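Local structure of putative thioesterase (Novosphingobium aromaticivorans, 3CJY) at residues V47-V52 with L75-V79; L86-V91 with S103-L107; F36-A42 with A182-F187. The protein probably hydrolyses acyl-CoA thioesters, as a putative thioesterase built from two hot-dog domains in tandem, and binds calcium. One frame throughout, in Å; residues are numbered along the deposited sequence. Where two conformers were deposited one is given.

How the interactions relate
From the N terminus, helix 37-52 enters two of the contacts, its first turns in interaction 3 and its last turns in interaction 1. Interaction 1 closes first, over a 22-residue loop, when strand 72-79 returns beside the end of the helix. Interaction 2 follows in series, closing the short hairpin loop of 11 residues between 86-91 and 103-107; its strand 87-95 pairs with strand 72-79, and Glu78 and Arg90 form a salt bridge between the two contacts. Both are nested inside the long loop closed by interaction 3, where residues 182-187 reach 36-42. Interactions 1 and 2 lie within the N-terminal hot-dog unit, and interaction 3 ties it to the C-terminal one.

Interaction 1 (V47-V52 with L75-V79); sequences VAAETV and LTVEV. With CA (calcium ion), chain B.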
ATOM      1  N   VAL A  47       4.735 -15.291  10.367  1.00 16.26           N
ATOM      2  CA  VAL A  47       6.046 -15.970  10.260  1.00 15.09           C
ATOM      3  C   VAL A  47       7.198 -14.955  10.357  1.00 14.85           C
ATOM      4  O   VAL A  47       8.256 -15.245  10.924  1.00 15.12           O
ATOM      5  CB  VAL A  47       6.151 -16.907   9.006  1.00 14.81           C
ATOM      6  CG1 VAL A  47       5.096 -17.981   9.118  1.00 14.48           C
ATOM      7  CG2 VAL A  47       6.056 -16.163   7.643  1.00 12.90           C
ATOM      8  N   ALA A  48       6.976 -13.767   9.818  1.00 15.16           N
ATOM      9  CA  ALA A  48       7.974 -12.678   9.870  1.00 15.29           C
ATOM     10  C   ALA A  48       8.173 -12.247  11.322  1.00 15.92           C
ATOM     11  O   ALA A  48       9.302 -12.175  11.807  1.00 17.16           O
ATOM     12  CB  ALA A  48       7.552 -11.465   9.002  1.00 14.91           C
ATOM     13  N   ALA A  49       7.081 -12.002  12.028  1.00 16.80           N
ATOM     14  CA  ALA A  49       7.174 -11.561  13.435  1.00 17.28           C
ATOM     15  C   ALA A  49       7.799 -12.658  14.305  1.00 18.05           C
ATOM     16  O   ALA A  49       8.623 -12.398  15.192  1.00 16.70           O
ATOM     17  CB  ALA A  49       5.805 -11.168  13.953  1.00 16.55           C
ATOM     18  N   GLU A  50       7.457 -13.894  13.988  1.00 18.85           N
ATOM     19  CA  GLU A  50       7.924 -15.052  14.777  1.00 19.64           C
ATOM     20  C   GLU A  50       9.424 -15.268  14.529  1.00 18.96           C
ATOM     21  O   GLU A  50      10.201 -15.611  15.429  1.00 19.65           O
ATOM     22  CB  GLU A  50       7.074 -16.282  14.391  1.00 20.82           C
ATOM     23  CG  GLU A  50       6.570 -17.137  15.557  1.00 27.08           C
ATOM     24  CD  GLU A  50       7.500 -18.228  15.916  1.00 33.03           C
ATOM     25  OE1 GLU A  50       8.331 -18.565  15.039  1.00 37.37           O
ATOM     26  OE2 GLU A  50       7.404 -18.754  17.052  1.00 37.34           O
ATOM     27  N   THR A  51       9.846 -15.052  13.297  1.00 18.01           N
ATOM     28  CA  THR A  51      11.260 -15.223  12.947  1.00 16.97           C
ATOM     29  C   THR A  51      12.081 -14.068  13.480  1.00 17.28           C
ATOM     30  O   THR A  51      13.127 -14.281  14.055  1.00 17.06           O
ATOM     31  CB  THR A  51      11.443 -15.291  11.439  1.00 17.54           C
ATOM     32  OG1 THR A  51      10.791 -16.462  10.964  1.00 15.28           O
ATOM     33  CG2 THR A  51      12.917 -15.318  11.057  1.00 15.37           C
ATOM     34  N   VAL A  52      11.581 -12.848  13.358  1.00 17.06           N
ATOM     35  CA  VAL A  52      12.340 -11.668  13.786  1.00 18.61           C
ATOM     36  C   VAL A  52      12.228 -11.367  15.284  1.00 18.43           C
ATOM     37  O   VAL A  52      13.144 -10.815  15.886  1.00 19.62           O
ATOM     38  CB  VAL A  52      11.971 -10.431  12.925  1.00 18.65           C
ATOM     39  CG1 VAL A  52      12.473  -9.200  13.544  1.00 21.19           C
ATOM     40  CG2 VAL A  52      12.553 -10.592  11.515  1.00 21.48           C
ATOM     41  N   LEU A  75       6.186 -21.429   3.711  1.00 15.60           N
ATOM     42  CA  LEU A  75       6.599 -20.043   3.837  1.00 17.08           C
ATOM     43  C   LEU A  75       8.049 -19.981   4.247  1.00 16.99           C
ATOM     44  O   LEU A  75       8.471 -20.670   5.168  1.00 16.78           O
ATOM     45  CB  LEU A  75       5.741 -19.280   4.830  1.00 16.96           C
ATOM     46  CG  LEU A  75       4.233 -19.247   4.629  1.00 19.66           C
ATOM     47  CD1 LEU A  75       3.562 -20.277   5.537  1.00 20.61           C
ATOM     48  CD2 LEU A  75       3.713 -17.880   4.985  1.00 20.98           C
ATOM     49  N   THR A  76       8.817 -19.197   3.490  1.00 16.53           N
ATOM     50  CA  THR A  76      10.235 -19.008   3.740  1.00 16.88           C
ATOM     51  C   THR A  76      10.510 -17.534   4.018  1.00 16.09           C
ATOM     52  O   THR A  76      10.128 -16.659   3.255  1.00 15.76           O
ATOM     53  CB  THR A  76      11.083 -19.513   2.581  1.00 17.32           C
ATOM     54  OG1 THR A  76      10.731 -20.871   2.301  1.00 21.73           O
ATOM     55  CG2 THR A  76      12.573 -19.472   2.933  1.00 18.44           C
ATOM     56  N   VAL A  77      11.178 -17.299   5.130  1.00 16.24           N
ATOM     57  CA  VAL A  77      11.515 -15.953   5.600  1.00 16.35           C
ATOM     58  C   VAL A  77      12.981 -15.603   5.448  1.00 17.02           C
ATOM     59  O   VAL A  77      13.855 -16.372   5.856  1.00 16.66           O
ATOM     60  CB  VAL A  77      11.211 -15.798   7.085  1.00 16.01           C
ATOM     61  CG1 VAL A  77      11.416 -14.352   7.542  1.00 15.59           C
ATOM     62  CG2 VAL A  77       9.800 -16.267   7.420  1.00 17.26           C
ATOM     63  N   GLU A  78      13.231 -14.449   4.833  1.00 17.59           N
ATOM     64  CA  GLU A  78      14.565 -13.900   4.696  1.00 19.18           C
ATOM     65  C   GLU A  78      14.618 -12.577   5.438  1.00 18.83           C
ATOM     66  O   GLU A  78      13.878 -11.657   5.126  1.00 19.81           O
ATOM     67  CB  GLU A  78      14.882 -13.638   3.226  1.00 19.74           C
ATOM     68  CG  GLU A  78      16.234 -12.985   2.995  1.00 24.03           C
ATOM     69  CD  GLU A  78      16.480 -12.647   1.517  1.00 28.97           C
ATOM     70  OE1 GLU A  78      15.507 -12.458   0.759  1.00 33.66           O
ATOM     71  OE2 GLU A  78      17.659 -12.535   1.118  1.00 33.10           O
ATOM     72  N   VAL A  79      15.549 -12.459   6.375  1.00 19.25           N
ATOM     73  CA  VAL A  79      15.723 -11.230   7.113  1.00 20.15           C
ATOM     74  C   VAL A  79      16.778 -10.392   6.383  1.00 20.98           C
ATOM     75  O   VAL A  79      17.948 -10.782   6.243  1.00 19.94           O
ATOM     76  CB  VAL A  79      16.124 -11.501   8.586  1.00 20.19           C
ATOM     77  CG1 VAL A  79      16.279 -10.195   9.318  1.00 19.75           C
ATOM     78  CG2 VAL A  79      15.091 -12.415   9.258  1.00 22.60           C
TER
HETATM   79 CA    CA B 259      14.901 -15.586  14.824  0.50 21.51          CA
HETATM   80  O   HOH W   1      16.245 -14.386  13.399  1.00 43.10           O
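The last turns of the long hot-dog helix, residues 47-52, pack on strand residues 75-79 at a calcium site. The segments cross at -50° with their axes 8.9 Å apart; no hydrogen bond crosses, and the contact is mainly between side chains. Val77 is central: its CG2 touches both Val47 and Thr51, its CG1 Thr51. Val77 CG2 lies 3.8 Å from Val47 CG2 and also faces the hydroxyl of Thr51, while Val77 CG1 sits 3.9 Å from Thr51 CG2; the Thr51 and Val77 side chains slide past each other in opposite senses. Toward the start of the strand segment, Val47 CG2 meets Leu75 CD2 at 3.9 Å, the two side chains crossing at about a right angle. Toward its end, Val79 CG2 is shared by Thr51 CG2 and by Val52 CG2, the latter 3.9 Å away.

Both branches of Thr51 thus border Val77, and OG1 is at the same time bonded back along the helix. With OG1 beside the backbone N (chi1 -65°), it donates to Val47 O over 2.8 Å, and Thr51 N reaches the same oxygen from the other face of its carbonyl plane. Val47 O is gripped twice; the OG1 bond holds the Thr51 side chain in this rotation, and Tyr17 OH is a further partner of OG1. The Thr51 carbonyl points on toward the C-terminal end of the helix, where Thr51 O binds the calcium ion at 2.3 Å, with a water and Asp14 also in the coordination shell. The helix lies across the sheet: Ala48 rests on Ile105 and Leu107 of strand 98-107, Val47 touches Val91 of strand 87-95, and Tyr17 of strand 16-20 flanks Val47 and Val77.

Interaction 2 (L86-V91 with S103-L107); sequences LAQARV and SGISL
With chi1 at 63°, Ser103 OG stands between its backbone N and carbonyl carbon and turns across to Val91, while Val91, CG1 anti to its N (chi1 -178°), brings CG2 against Ile105 CD1 at 3.9 Å, the side chains crossing at a slant. Ser103 OG donates to Val91 O at 3.0 Å, in the carbonyl plane and on a lone pair; the backbone bond from Ser103 N to this oxygen is weak. Without the hydroxyl, as with an alanine here, Val91 O is likely to keep just that weak bond across the pair, and the contact of OG with Val91 CB would go. Beyond, the antiparallel pairing is regular: Ala89 N to Ile105 O and Ile105 N to Ala89 O are both 2.9 Å, Ala87 N to Leu107 O and Leu107 N to Ala87 O both 2.8 Å. Leu107 CD1 lies 3.8 Å from Ala87 O. On the opposite face a weak 3.5 Å bond runs from Gln88 NE2 to Ser106 OG. Gln88 also binds Gln81 and Phe63 O of the second subunit; Ser106 OG binds Gln58. The hairpin thus has a largely apolar face covered by helix 37-52 and a polar face satisfied by adjoining strands and the second subunit.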
ATOM      1  N   LEU A  86      14.699  -1.115  13.852  1.00 28.83           N
ATOM      2  CA  LEU A  86      13.911  -1.673  12.748  1.00 27.97           C
ATOM      3  C   LEU A  86      14.444  -2.983  12.177  1.00 26.38           C
ATOM      4  O   LEU A  86      15.642  -3.264  12.181  1.00 25.24           O
ATOM      5  CB  LEU A  86      13.890  -0.564  11.655  1.00 28.32           C
ATOM      6  CG  LEU A  86      13.275  -0.553  10.254  1.00 30.49           C
ATOM      7  CD1 LEU A  86      14.241  -1.060   9.222  1.00 31.96           C
ATOM      8  CD2 LEU A  86      11.938  -1.267  10.182  1.00 31.13           C
ATOM      9  N   ALA A  87      13.516  -3.817  11.732  1.00 24.32           N
ATOM     10  CA  ALA A  87      13.863  -5.021  11.024  1.00 23.46           C
ATOM     11  C   ALA A  87      13.036  -5.087   9.747  1.00 23.24           C
ATOM     12  O   ALA A  87      11.915  -4.543   9.660  1.00 20.85           O
ATOM     13  CB  ALA A  87      13.645  -6.260  11.889  1.00 23.38           C
ATOM     14  N   GLN A  88      13.644  -5.694   8.746  1.00 23.01           N
ATOM     15  CA  GLN A  88      12.975  -5.939   7.476  1.00 23.20           C
ATOM     16  C   GLN A  88      13.174  -7.345   7.017  1.00 22.08           C
ATOM     17  O   GLN A  88      14.248  -7.930   7.184  1.00 22.91           O
ATOM     18  CB  GLN A  88      13.433  -4.972   6.439  1.00 23.37           C
ATOM     19  CG  GLN A  88      12.993  -3.595   6.855  1.00 27.37           C
ATOM     20  CD  GLN A  88      13.269  -2.631   5.808  1.00 29.37           C
ATOM     21  OE1 GLN A  88      14.339  -2.722   5.231  1.00 35.23           O
ATOM     22  NE2 GLN A  88      12.320  -1.699   5.508  1.00 28.79           N
ATOM     23  N   ALA A  89      12.105  -7.898   6.467  1.00 19.52           N
ATOM     24  CA  ALA A  89      12.121  -9.283   5.999  1.00 17.61           C
ATOM     25  C   ALA A  89      11.341  -9.404   4.713  1.00 17.22           C
ATOM     26  O   ALA A  89      10.583  -8.511   4.354  1.00 16.60           O
ATOM     27  CB  ALA A  89      11.455 -10.168   7.019  1.00 17.92           C
ATOM     28  N   ARG A  90      11.624 -10.492   4.015  1.00 16.66           N
ATOM     29  CA  ARG A  90      10.854 -10.927   2.866  1.00 16.44           C
ATOM     30  C   ARG A  90      10.339 -12.344   3.143  1.00 16.51           C
ATOM     31  O   ARG A  90      11.056 -13.165   3.710  1.00 17.66           O
ATOM     32  CB  ARG A  90      11.715 -10.955   1.626  1.00 18.59           C
ATOM     33  CG  ARG A  90      12.101  -9.597   1.170  1.00 20.43           C
ATOM     34  CD  ARG A  90      12.536  -9.640  -0.288  1.00 26.07           C
ATOM     35  NE  ARG A  90      13.769 -10.377  -0.424  1.00 30.83           N
ATOM     36  CZ  ARG A  90      14.643 -10.133  -1.396  1.00 34.81           C
ATOM     37  NH1 ARG A  90      14.399  -9.163  -2.278  1.00 32.09           N
ATOM     38  NH2 ARG A  90      15.772 -10.827  -1.460  1.00 36.22           N
ATOM     39  N   VAL A  91       9.122 -12.612   2.715  1.00 16.16           N
ATOM     40  CA  VAL A  91       8.478 -13.896   2.879  1.00 15.87           C
ATOM     41  C   VAL A  91       7.926 -14.385   1.566  1.00 16.39           C
ATOM     42  O   VAL A  91       7.127 -13.738   0.946  1.00 16.67           O
ATOM     43  CB  VAL A  91       7.317 -13.882   3.899  1.00 15.70           C
ATOM     44  CG1 VAL A  91       6.727 -15.305   4.040  1.00 16.22           C
ATOM     45  CG2 VAL A  91       7.775 -13.322   5.278  1.00 15.66           C
ATOM     46  N   SER A 103       6.503 -11.210  -0.482  1.00 16.00           N
ATOM     47  CA  SER A 103       6.184 -10.050   0.344  1.00 17.49           C
ATOM     48  C   SER A 103       7.388  -9.395   0.972  1.00 16.50           C
ATOM     49  O   SER A 103       8.438  -9.992   1.128  1.00 17.02           O
ATOM     50  CB  SER A 103       5.234 -10.462   1.456  1.00 17.85           C
ATOM     51  OG  SER A 103       5.887 -11.387   2.266  1.00 20.93           O
ATOM     52  N   GLY A 104       7.163  -8.151   1.345  1.00 16.24           N
ATOM     53  CA  GLY A 104       8.133  -7.319   2.064  1.00 15.05           C
ATOM     54  C   GLY A 104       7.447  -6.774   3.298  1.00 14.76           C
ATOM     55  O   GLY A 104       6.345  -6.250   3.230  1.00 16.45           O
ATOM     56  N   ILE A 105       8.086  -6.950   4.426  1.00 15.38           N
ATOM     57  CA  ILE A 105       7.547  -6.619   5.737  1.00 15.55           C
ATOM     58  C   ILE A 105       8.565  -5.875   6.610  1.00 14.57           C
ATOM     59  O   ILE A 105       9.761  -6.216   6.633  1.00 15.12           O
ATOM     60  CB  ILE A 105       7.153  -7.941   6.470  1.00 15.19           C
ATOM     61  CG1 ILE A 105       6.138  -8.743   5.630  1.00 17.69           C
ATOM     62  CG2 ILE A 105       6.591  -7.657   7.882  1.00 15.27           C
ATOM     63  CD1 ILE A 105       5.826 -10.096   6.140  1.00 21.57           C
ATOM     64  N   SER A 106       8.087  -4.819   7.263  1.00 15.62           N
ATOM     65  CA  SER A 106       8.882  -4.037   8.211  1.00 16.10           C
ATOM     66  C   SER A 106       8.359  -4.353   9.597  1.00 15.02           C
ATOM     67  O   SER A 106       7.157  -4.444   9.803  1.00 14.70           O
ATOM     68  CB  SER A 106       8.727  -2.525   8.008  1.00 16.79           C
ATOM     69  OG  SER A 106       9.096  -2.178   6.708  1.00 22.30           O
ATOM     70  N   LEU A 107       9.303  -4.503  10.521  1.00 15.60           N
ATOM     71  CA  LEU A 107       9.015  -4.866  11.909  1.00 16.21           C
ATOM     72  C   LEU A 107       9.761  -3.957  12.853  1.00 16.69           C
ATOM     73  O   LEU A 107      10.839  -3.499  12.549  1.00 17.48           O
ATOM     74  CB  LEU A 107       9.372  -6.330  12.179  1.00 16.83           C
ATOM     75  CG  LEU A 107       8.765  -7.324  11.184  1.00 16.95           C
ATOM     76  CD1 LEU A 107       9.803  -7.675  10.096  1.00 12.74           C
ATOM     77  CD2 LEU A 107       8.283  -8.588  11.883  1.00 14.72           C
TER

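Interaction 3 (F36-A42 with A182-F187); sequences FGGASMA and AMFADF
Polar contact between Phe36-Ala42 and Ala182-Phe187 centres on the Asp186 carboxylate, which comes up to the first turn of helix 37-52. Asp186 OD2 accepts a weak bond from Gly38 N, 2.9 Å long but bent to 124° at the hydrogen. Asp186 CG is anti to the backbone N (chi1 -163°), which carries the carboxylate across to this helix start. The other oxygen, OD1, is held by Gln253 and Asn207, so each carboxylate oxygen has a partner, the OD2 bond being weak.

Aromatic contact comes from Phe36, the N-cap residue. Gly38 N lies over the centre of one face of its ring, 3.7 Å above the plane. Met183 O approaches the ring edge near its plane, 3.3 Å from Phe36 CZ, and Asp186 OD2 is 3.1 Å from Phe36 CE1, with ring and carboxylate planes 31° apart. Tyr145 stacks on the Phe36 ring.

Apolar packing fills the rest. Ala182 CB sits 4.0 Å from Ala42 CB and, in one of the two conformers of selenomethionine Met41, 3.6 Å from Met41 CG. The chain of Met183, also selenomethionine, runs past the Gly38 carbonyl, its CG 3.5 Å from Gly38 O, and bends to put CE by Ala42 CB. Gly38 permits this closeness: its CA lies 4.0 Å from the CA of Met183, and a side chain there would clash with Met183 and Asp186. Such glycine- and alanine-lined helix contact joins the N-terminal and C-terminal hot-dog units of one chain, consistent with the double hot-dog architecture of acyl-CoA thioesterases.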
ATOM      1  N   PHE A  36      -7.689 -17.779   1.181  1.00 13.52           N
ATOM      2  CA  PHE A  36      -8.069 -16.378   1.332  1.00 14.21           C
ATOM      3  C   PHE A  36      -6.822 -15.486   1.315  1.00 14.85           C
ATOM      4  O   PHE A  36      -5.858 -15.731   2.020  1.00 14.40           O
ATOM      5  CB  PHE A  36      -8.875 -16.239   2.651  1.00 13.05           C
ATOM      6  CG  PHE A  36      -9.335 -14.852   2.975  1.00 14.16           C
ATOM      7  CD1 PHE A  36      -9.870 -14.023   2.019  1.00 16.24           C
ATOM      8  CD2 PHE A  36      -9.281 -14.426   4.294  1.00 16.51           C
ATOM      9  CE1 PHE A  36     -10.327 -12.745   2.360  1.00 16.17           C
ATOM     10  CE2 PHE A  36      -9.713 -13.150   4.647  1.00 16.06           C
ATOM     11  CZ  PHE A  36     -10.255 -12.334   3.672  1.00 16.09           C
ATOM     12  N   GLY A  37      -6.873 -14.442   0.490  1.00 15.34           N
ATOM     13  CA  GLY A  37      -5.746 -13.522   0.358  1.00 15.75           C
ATOM     14  C   GLY A  37      -5.319 -12.941   1.689  1.00 14.87           C
ATOM     15  O   GLY A  37      -4.126 -12.877   1.985  1.00 14.35           O
ATOM     16  N   GLY A  38      -6.313 -12.512   2.479  1.00 14.50           N
ATOM     17  CA  GLY A  38      -6.046 -11.949   3.785  1.00 14.03           C
ATOM     18  C   GLY A  38      -5.352 -12.912   4.711  1.00 13.32           C
ATOM     19  O   GLY A  38      -4.548 -12.520   5.579  1.00 13.33           O
ATOM     20  N   ALA A  39      -5.677 -14.188   4.541  1.00 12.59           N
ATOM     21  CA  ALA A  39      -5.033 -15.247   5.359  1.00 12.07           C
ATOM     22  C   ALA A  39      -3.587 -15.386   4.910  1.00 13.07           C
ATOM     23  O   ALA A  39      -2.716 -15.617   5.696  1.00 12.43           O
ATOM     24  CB  ALA A  39      -5.748 -16.593   5.222  1.00 11.27           C
ATOM     25  N   SER A  40      -3.351 -15.234   3.628  1.00 14.04           N
ATOM     26  CA  SER A  40      -1.982 -15.275   3.103  1.00 14.97           C
ATOM     27  C   SER A  40      -1.164 -14.155   3.762  1.00 14.57           C
ATOM     28  O   SER A  40      -0.032 -14.387   4.211  1.00 15.07           O
ATOM     29  CB  SER A  40      -1.960 -15.134   1.586  1.00 14.79           C
ATOM     30  OG  SER A  40      -2.461 -16.337   1.005  1.00 15.70           O
HETATM   31  N   MSE A  41      -1.737 -12.964   3.755  1.00 14.61           N
HETATM   32  CA  MSE A  41      -1.084 -11.822   4.384  0.50 13.98           C
HETATM   33  C   MSE A  41      -0.863 -12.090   5.874  1.00 14.56           C
HETATM   34  O   MSE A  41       0.267 -11.940   6.391  1.00 15.08           O
HETATM   35  CB  MSE A  41      -1.826 -10.509   4.184  0.50 14.39           C
HETATM   36  CG  MSE A  41      -1.200  -9.443   5.056  0.50 12.82           C
HETATM   37 SE   MSE A  41       0.622  -8.882   4.482  0.38 13.65          SE
HETATM   38  CE  MSE A  41       0.014  -7.693   3.088  0.50 10.52           C
ATOM     39  N   ALA A  42      -1.891 -12.562   6.560  1.00 14.04           N
ATOM     40  CA  ALA A  42      -1.802 -12.887   7.989  1.00 13.81           C
ATOM     41  C   ALA A  42      -0.650 -13.830   8.290  1.00 13.64           C
ATOM     42  O   ALA A  42       0.112 -13.643   9.233  1.00 14.83           O
ATOM     43  CB  ALA A  42      -3.109 -13.477   8.486  1.00 13.50           C
ATOM     44  N   ALA A 182      -5.134  -8.306   9.118  1.00 14.17           N
ATOM     45  CA  ALA A 182      -4.755  -8.641   7.766  1.00 14.71           C
ATOM     46  C   ALA A 182      -5.950  -9.307   7.070  1.00 14.57           C
ATOM     47  O   ALA A 182      -6.227  -9.060   5.919  1.00 13.97           O
ATOM     48  CB  ALA A 182      -3.525  -9.577   7.746  1.00 13.11           C
HETATM   49  N   MSE A 183      -6.657 -10.164   7.795  1.00 13.03           N
HETATM   50  CA  MSE A 183      -7.774 -10.893   7.200  1.00 14.21           C
HETATM   51  C   MSE A 183      -8.925  -9.908   6.890  1.00 13.34           C
HETATM   52  O   MSE A 183      -9.513  -9.936   5.816  1.00 13.45           O
HETATM   53  CB  MSE A 183      -8.164 -12.073   8.094  1.00 14.85           C
HETATM   54  CG  MSE A 183      -7.218 -13.232   7.802  1.00 16.13           C
HETATM   55 SE   MSE A 183      -7.481 -14.839   8.892  0.75 16.59          SE
HETATM   56  CE  MSE A 183      -6.724 -14.213  10.310  1.00 13.77           C
ATOM     57  N   PHE A 184      -9.250  -9.035   7.846  1.00 13.31           N
ATOM     58  CA  PHE A 184     -10.340  -8.094   7.658  1.00 13.65           C
ATOM     59  C   PHE A 184     -10.067  -7.046   6.575  1.00 13.87           C
ATOM     60  O   PHE A 184     -10.987  -6.535   5.910  1.00 14.64           O
ATOM     61  CB  PHE A 184     -10.702  -7.406   8.982  1.00 13.61           C
ATOM     62  CG  PHE A 184     -11.360  -8.321   9.995  1.00 13.07           C
ATOM     63  CD1 PHE A 184     -12.001  -9.494   9.597  1.00 13.59           C
ATOM     64  CD2 PHE A 184     -11.484  -7.920  11.318  1.00 15.36           C
ATOM     65  CE1 PHE A 184     -12.733 -10.264  10.537  1.00 15.98           C
ATOM     66  CE2 PHE A 184     -12.169  -8.714  12.262  1.00 14.65           C
ATOM     67  CZ  PHE A 184     -12.763  -9.898  11.850  1.00 16.33           C
ATOM     68  N   ALA A 185      -8.782  -6.703   6.409  1.00 12.81           N
ATOM     69  CA  ALA A 185      -8.339  -5.776   5.371  1.00 13.46           C
ATOM     70  C   ALA A 185      -8.674  -6.329   3.975  1.00 15.34           C
ATOM     71  O   ALA A 185      -8.925  -5.588   3.048  1.00 17.23           O
ATOM     72  CB  ALA A 185      -6.783  -5.493   5.458  1.00 13.56           C
ATOM     73  N   ASP A 186      -8.664  -7.659   3.846  1.00 14.76           N
ATOM     74  CA  ASP A 186      -8.948  -8.302   2.549  1.00 14.03           C
ATOM     75  C   ASP A 186     -10.435  -8.547   2.273  1.00 14.06           C
ATOM     76  O   ASP A 186     -10.805  -9.412   1.468  1.00 13.66           O
ATOM     77  CB  ASP A 186      -8.129  -9.558   2.384  1.00 13.09           C
ATOM     78  CG  ASP A 186      -8.056 -10.039   0.916  1.00 16.00           C
ATOM     79  OD1 ASP A 186      -7.907  -9.206   0.012  1.00 15.69           O
ATOM     80  OD2 ASP A 186      -8.157 -11.264   0.680  1.00 16.46           O
ATOM     81  N   PHE A 187     -11.280  -7.732   2.890  1.00 13.31           N
ATOM     82  CA  PHE A 187     -12.689  -7.684   2.552  1.00 13.63           C
ATOM     83  C   PHE A 187     -12.972  -6.662   1.408  1.00 14.07           C
ATOM     84  O   PHE A 187     -14.093  -6.494   0.954  1.00 14.61           O
ATOM     85  CB  PHE A 187     -13.535  -7.367   3.782  1.00 14.40           C
ATOM     86  CG  PHE A 187     -13.925  -8.575   4.586  1.00 13.89           C
ATOM     87  CD1 PHE A 187     -12.958  -9.388   5.162  1.00 15.52           C
ATOM     88  CD2 PHE A 187     -15.277  -8.865   4.796  1.00 15.02           C
ATOM     89  CE1 PHE A 187     -13.294 -10.495   5.888  1.00 15.02           C
ATOM     90  CE2 PHE A 187     -15.638  -9.973   5.557  1.00 15.78           C
ATOM     91  CZ  PHE A 187     -14.634 -10.779   6.111  1.00 14.47           C
TER